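PDB 6MLY: bifunctional GH43-CE protein from Bacteroides eggerthii, which probably degrades arabinoxylans, joining a family 43 glycoside hydrolase, generally assigned as a xylan 1,4-beta-xylosidase, to a carbohydrate esterase. Local coordinates for residues V550-S555 against I622-F627; A671-F676 against K727-H732. One frame throughout, in Å; residues are numbered along the deposited sequence.

Interaction 1. Residues V550-S555 against I622-F627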
loop_
_atom_site.group_PDB
_atom_site.type_symbol
_atom_site.label_atom_id
_atom_site.label_comp_id
_atom_site.label_asym_id
_atom_site.label_seq_id
_atom_site.Cartn_x
_atom_site.Cartn_y
_atom_site.Cartn_z
ATOM N N VAL A 550 -0.919 21.564 11.338
ATOM C CA VAL A 550 0.345 20.837 11.180
ATOM C C VAL A 550 0.741 20.213 12.526
ATOM O O VAL A 550 0.448 20.773 13.576
ATOM C CB VAL A 550 1.444 21.790 10.672
ATOM C CG1 VAL A 550 2.820 21.140 10.652
ATOM C CG2 VAL A 550 1.096 22.360 9.308
ATOM N N LEU A 551 1.420 19.062 12.474
ATOM C CA LEU A 551 1.937 18.380 13.661
ATOM C C LEU A 551 3.447 18.164 13.503
ATOM O O LEU A 551 3.887 17.521 12.540
ATOM C CB LEU A 551 1.240 17.025 13.834
ATOM C CG LEU A 551 -0.276 16.996 13.641
ATOM C CD1 LEU A 551 -0.799 15.574 13.788
ATOM C CD2 LEU A 551 -0.976 17.917 14.630
ATOM N N ILE A 552 4.226 18.675 14.464
ATOM C CA ILE A 552 5.645 18.347 14.586
ATOM C C ILE A 552 5.833 17.482 15.839
ATOM O O ILE A 552 5.107 17.617 16.819
ATOM C CB ILE A 552 6.520 19.615 14.598
ATOM C CG1 ILE A 552 6.123 20.577 13.472
ATOM C CG2 ILE A 552 7.998 19.253 14.536
ATOM C CD1 ILE A 552 7.008 21.792 13.345
ATOM N N TYR A 553 6.819 16.584 15.774
ATOM C CA TYR A 553 7.057 15.552 16.778
ATOM C C TYR A 553 8.218 15.967 17.683
ATOM O O TYR A 553 9.170 16.628 17.243
ATOM C CB TYR A 553 7.388 14.214 16.112
ATOM C CG TYR A 553 8.461 14.316 15.057
ATOM C CD1 TYR A 553 9.807 14.264 15.389
ATOM C CD2 TYR A 553 8.129 14.520 13.729
ATOM C CE1 TYR A 553 10.795 14.391 14.427
ATOM C CE2 TYR A 553 9.104 14.653 12.758
ATOM C CZ TYR A 553 10.442 14.588 13.104
ATOM O OH TYR A 553 11.400 14.718 12.143
ATOM N N GLY A 554 8.118 15.546 18.948
ATOM C CA GLY A 554 9.199 15.623 19.912
ATOM C C GLY A 554 10.256 14.568 19.643
ATOM O O GLY A 554 9.947 13.384 19.559
ATOM N N SER A 555 11.507 15.015 19.494
ATOM C CA SER A 555 12.626 14.124 19.231
ATOM C C SER A 555 13.919 14.607 19.906
ATOM O O SER A 555 14.934 13.923 19.820
ATOM C CB SER A 555 12.817 13.983 17.747
ATOM O OG SER A 555 12.997 15.253 17.129
ATOM N N ILE A 622 -3.899 27.967 8.691
ATOM C CA ILE A 622 -2.939 26.894 8.974
ATOM C C ILE A 622 -2.493 27.000 10.444
ATOM O O ILE A 622 -1.674 27.856 10.800
ATOM C CB ILE A 622 -1.740 26.962 8.006
ATOM C CG1 ILE A 622 -2.180 26.817 6.544
ATOM C CG2 ILE A 622 -0.685 25.932 8.387
ATOM C CD1 ILE A 622 -1.055 26.912 5.535
ATOM N N GLY A 623 -3.041 26.128 11.301
ATOM C CA GLY A 623 -2.549 25.960 12.674
ATOM C C GLY A 623 -1.273 25.133 12.698
ATOM O O GLY A 623 -0.877 24.586 11.675
ATOM N N ILE A 624 -0.627 25.040 13.864
ATOM C CA ILE A 624 0.589 24.240 14.022
ATOM C C ILE A 624 0.806 23.956 15.510
ATOM O O ILE A 624 0.527 24.802 16.352
ATOM C CB ILE A 624 1.809 24.944 13.391
ATOM C CG1 ILE A 624 3.037 24.028 13.345
ATOM C CG2 ILE A 624 2.117 26.254 14.105
ATOM C CD1 ILE A 624 4.121 24.503 12.405
ATOM N N THR A 625 1.321 22.759 15.808
ATOM C CA THR A 625 1.497 22.293 17.174
ATOM C C THR A 625 2.572 21.201 17.210
ATOM O O THR A 625 3.012 20.722 16.174
ATOM C CB THR A 625 0.153 21.828 17.750
ATOM O OG1 THR A 625 0.351 21.383 19.092
ATOM C CG2 THR A 625 -0.482 20.724 16.933
ATOM N N GLY A 626 2.996 20.831 18.421
ATOM C CA GLY A 626 3.991 19.779 18.623
ATOM C C GLY A 626 4.405 19.671 20.080
ATOM O O GLY A 626 4.170 20.589 20.853
ATOM N N PHE A 627 5.006 18.532 20.445
ATOM C CA PHE A 627 5.459 18.282 21.818
ATOM C C PHE A 627 6.988 18.397 21.868
ATOM O O PHE A 627 7.671 18.010 20.926
ATOM C CB PHE A 627 4.914 16.953 22.363
ATOM C CG PHE A 627 5.151 15.706 21.544
ATOM C CD1 PHE A 627 4.347 15.400 20.454
ATOM C CD2 PHE A 627 6.132 14.794 21.908
ATOM C CE1 PHE A 627 4.550 14.237 19.720
ATOM C CE2 PHE A 627 6.333 13.633 21.176
ATOM C CZ PHE A 627 5.542 13.354 20.082
#

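Interaction 2. Residues A671-F676 against K727-H732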
loop_
_atom_site.group_PDB
_atom_site.type_symbol
_atom_site.label_atom_id
_atom_site.label_comp_id
_atom_site.label_asym_id
_atom_site.label_seq_id
_atom_site.Cartn_x
_atom_site.Cartn_y
_atom_site.Cartn_z
ATOM N N ALA A 671 -2.018 30.134 14.134
ATOM C CA ALA A 671 -2.310 29.705 15.495
ATOM C C ALA A 671 -1.292 28.648 15.931
ATOM O O ALA A 671 -0.968 27.751 15.158
ATOM C CB ALA A 671 -3.718 29.170 15.566
ATOM N N VAL A 672 -0.806 28.761 17.174
ATOM C CA VAL A 672 0.197 27.846 17.716
ATOM C C VAL A 672 -0.316 27.273 19.040
ATOM O O VAL A 672 -0.931 27.981 19.830
ATOM C CB VAL A 672 1.561 28.539 17.902
ATOM C CG1 VAL A 672 2.585 27.617 18.542
ATOM C CG2 VAL A 672 2.099 29.094 16.594
ATOM N N VAL A 673 -0.058 25.979 19.255
ATOM C CA VAL A 673 -0.172 25.349 20.562
ATOM C C VAL A 673 1.152 24.633 20.829
ATOM O O VAL A 673 1.577 23.811 20.021
ATOM C CB VAL A 673 -1.366 24.380 20.644
ATOM C CG1 VAL A 673 -1.438 23.683 21.996
ATOM C CG2 VAL A 673 -2.679 25.081 20.338
ATOM N N ASN A 674 1.788 24.970 21.957
ATOM C CA ASN A 674 3.119 24.498 22.293
ATOM C C ASN A 674 3.015 23.580 23.513
ATOM O O ASN A 674 2.720 24.033 24.599
ATOM C CB ASN A 674 4.075 25.669 22.514
ATOM C CG ASN A 674 5.376 25.274 23.178
ATOM O OD1 ASN A 674 5.767 24.110 23.150
ATOM N ND2 ASN A 674 6.046 26.239 23.793
ATOM N N TRP A 675 3.256 22.285 23.303
ATOM C CA TRP A 675 3.209 21.299 24.367
ATOM C C TRP A 675 4.607 21.141 24.974
ATOM O O TRP A 675 5.453 20.433 24.422
ATOM C CB TRP A 675 2.673 19.961 23.850
ATOM C CG TRP A 675 1.296 20.019 23.267
ATOM C CD1 TRP A 675 0.959 20.373 21.993
ATOM C CD2 TRP A 675 0.064 19.671 23.925
ATOM N NE1 TRP A 675 -0.396 20.282 21.817
ATOM C CE2 TRP A 675 -0.972 19.856 22.986
ATOM C CE3 TRP A 675 -0.264 19.220 25.208
ATOM C CZ2 TRP A 675 -2.310 19.611 23.295
ATOM C CZ3 TRP A 675 -1.585 18.977 25.511
ATOM C CH2 TRP A 675 -2.594 19.174 24.567
ATOM N N PHE A 676 4.819 21.815 26.113
ATOM C CA PHE A 676 6.011 21.694 26.956
ATOM C C PHE A 676 7.282 21.692 26.097
ATOM O O PHE A 676 8.149 20.831 26.249
ATOM C CB PHE A 676 5.908 20.460 27.861
ATOM C CG PHE A 676 5.435 19.195 27.189
ATOM C CD1 PHE A 676 4.084 18.895 27.118
ATOM C CD2 PHE A 676 6.338 18.304 26.636
ATOM C CE1 PHE A 676 3.647 17.732 26.506
ATOM C CE2 PHE A 676 5.899 17.141 26.020
ATOM C CZ PHE A 676 4.554 16.857 25.957
ATOM N N LYS A 727 -1.947 34.166 17.932
ATOM C CA LYS A 727 -2.329 33.749 19.277
ATOM C C LYS A 727 -1.680 32.396 19.593
ATOM O O LYS A 727 -1.603 31.527 18.727
ATOM C CB LYS A 727 -3.854 33.645 19.389
ATOM C CG LYS A 727 -4.525 34.751 20.188
ATOM C CD LYS A 727 -4.435 36.125 19.566
ATOM C CE LYS A 727 -4.601 37.231 20.590
ATOM N NZ LYS A 727 -5.877 37.123 21.343
ATOM N N PHE A 728 -1.240 32.224 20.845
ATOM C CA PHE A 728 -0.577 31.004 21.302
ATOM C C PHE A 728 -1.393 30.337 22.413
ATOM O O PHE A 728 -2.161 30.988 23.096
ATOM C CB PHE A 728 0.828 31.318 21.817
ATOM C CG PHE A 728 1.833 31.592 20.731
ATOM C CD1 PHE A 728 1.864 32.819 20.091
ATOM C CD2 PHE A 728 2.737 30.616 20.339
ATOM C CE1 PHE A 728 2.786 33.066 19.085
ATOM C CE2 PHE A 728 3.650 30.861 19.325
ATOM C CZ PHE A 728 3.672 32.085 18.700
ATOM N N ILE A 729 -1.204 29.027 22.577
ATOM C CA ILE A 729 -1.586 28.321 23.791
ATOM C C ILE A 729 -0.401 27.446 24.202
ATOM O O ILE A 729 -0.065 26.508 23.496
ATOM C CB ILE A 729 -2.870 27.492 23.594
ATOM C CG1 ILE A 729 -4.104 28.392 23.490
ATOM C CG2 ILE A 729 -3.021 26.451 24.698
ATOM C CD1 ILE A 729 -5.422 27.675 23.690
ATOM N N VAL A 730 0.224 27.772 25.337
ATOM C CA VAL A 730 1.339 27.003 25.860
ATOM C C VAL A 730 0.801 26.084 26.958
ATOM O O VAL A 730 -0.005 26.520 27.774
ATOM C CB VAL A 730 2.461 27.915 26.384
ATOM C CG1 VAL A 730 3.638 27.105 26.906
ATOM C CG2 VAL A 730 2.920 28.905 25.325
ATOM N N ILE A 731 1.256 24.824 26.953
ATOM C CA ILE A 731 0.812 23.787 27.899
ATOM C C ILE A 731 2.040 23.034 28.427
ATOM O O ILE A 731 2.934 22.689 27.652
ATOM C CB ILE A 731 -0.195 22.827 27.234
ATOM C CG1 ILE A 731 -1.330 23.580 26.531
ATOM C CG2 ILE A 731 -0.720 21.820 28.248
ATOM C CD1 ILE A 731 -2.360 22.683 25.873
ATOM N N HIS A 732 2.063 22.761 29.738
ATOM C CA HIS A 732 3.235 22.183 30.397
ATOM C C HIS A 732 2.868 21.608 31.768
ATOM O O HIS A 732 2.203 22.263 32.568
ATOM C CB HIS A 732 4.349 23.229 30.557
ATOM C CG HIS A 732 5.717 22.637 30.566
ATOM N ND1 HIS A 732 6.726 23.103 29.750
ATOM C CD2 HIS A 732 6.239 21.602 31.257
ATOM C CE1 HIS A 732 7.814 22.390 29.949
ATOM N NE2 HIS A 732 7.541 21.461 30.866
#

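Interaction 1. Residues V550-S555 against I622-F627
F627 lays one face of its ring over the start of G554, whose N lies 3.4 Å above the ring plane, over the ring centre. The first torsion (chi1 53°) sets CG between the backbone N and the carbonyl carbon, swinging the ring back across residues 553-554. Glycine suits the place beneath it, because a CB on G554 would point into the ring near CD2. With an alanine at F627, the G554 peptide would probably lose its aromatic cover and a gap would open between the loop at Y553-G554 and strand 621-627. Further back, V550 and I624 lie side by side, V550 CB 3.8 Å from I624 CG1, while I552 reaches I624 by their CD1 atoms at 4.1 Å. These branched aliphatic residues fit a beta backbone and form an apolar face, where V601 of helix 596-610 packs on I552 and I624. On the opposite face L551 CD2 meets T625 CG2 at 3.7 Å, and A566, F570 and L574 of helix 563-577 close over L551. The two strands are parallel neighbours in the central sheet of an alpha/beta-hydrolase domain, and strand 621-627 runs into what is probably the nucleophile elbow, a GxSxG sequence that includes G626. V550 N donates to G623 O at 3.0 Å, from above the carbonyl plane. The bond from I552 N to T625 O is straighter, 2.9 Å and 171°; the one from T625 N to V550 O is weak. Threonine serves both sides of its strand: with OG1 anti to the backbone N (chi1 -180°), its methyl faces L551 and its hydroxyl meets V673 O on the next strand. Y553 turns the other way, its OH tied to A559 O and H586 N.

Interaction 2. Residues A671-F676 against K727-H732
W675 and I731 lie side by side near the C-terminal ends of two parallel strands, with I731 CD1 over one face of the indole, 3.8 Å from the centroid of its six-membered ring and offset toward the rim. I731 CG1 stands anti to the carbonyl carbon (chi1 -50°), and the extended second torsion (chi2 -179°) carries CD1 on over the ring. V673 CG1 touches the same methyl at 4.1 Å, and helix 775-789 packs on V673, W675 and I729, so large apolar residues suit this face. On the other face the F728 ring meets V672 obliquely, CD2 lying 3.4 Å from V672 CB; F747 and L751 of helix 741-752 lie against F728. N674 extends alongside V730, ND2 4.0 Å from V730 CG1. Its backbone is gripped twice: N674 N donates to I729 O at 2.9 Å. N674 O accepts from I731 N at 2.9 Å. The ladder is looser at the other end, where V672 N reaches K727 O at 3.3 Å and the lysine side chain, partly exposed, leads away from the strand pair. At the buried end F676 CB sits over the centre of the H732 ring in a CH-pi contact. H732 ND1 is bonded to S744 OG and NE2 to V739 O; since a carbonyl can only accept, NE2 probably carries a proton, and the imidazole serves here as a flat, anchored platform.

Overall arrangement
Interactions 1 and 2 are successive pairings in one sheet, ordered 546-552, 621-627, 671-675, 727-733, with their centres about 10 Å apart. Strands 621-627 and 671-675 join them: I624 N lies 3.0 Å from A671 O, a probable hydrogen bond. At the C-terminal ends F627 CB packs on F676 CZ at 3.6 Å. These ends lead to a probable esterase centre, where S628, H768 and D736 have the geometry of a Ser-His-Asp triad; F676 touches all three. A bound acetate, probably from the crystallisation liquor, comes within about 3 Å of G554 and 6 Å of F676 (nearest atoms), consistent with a pocket there.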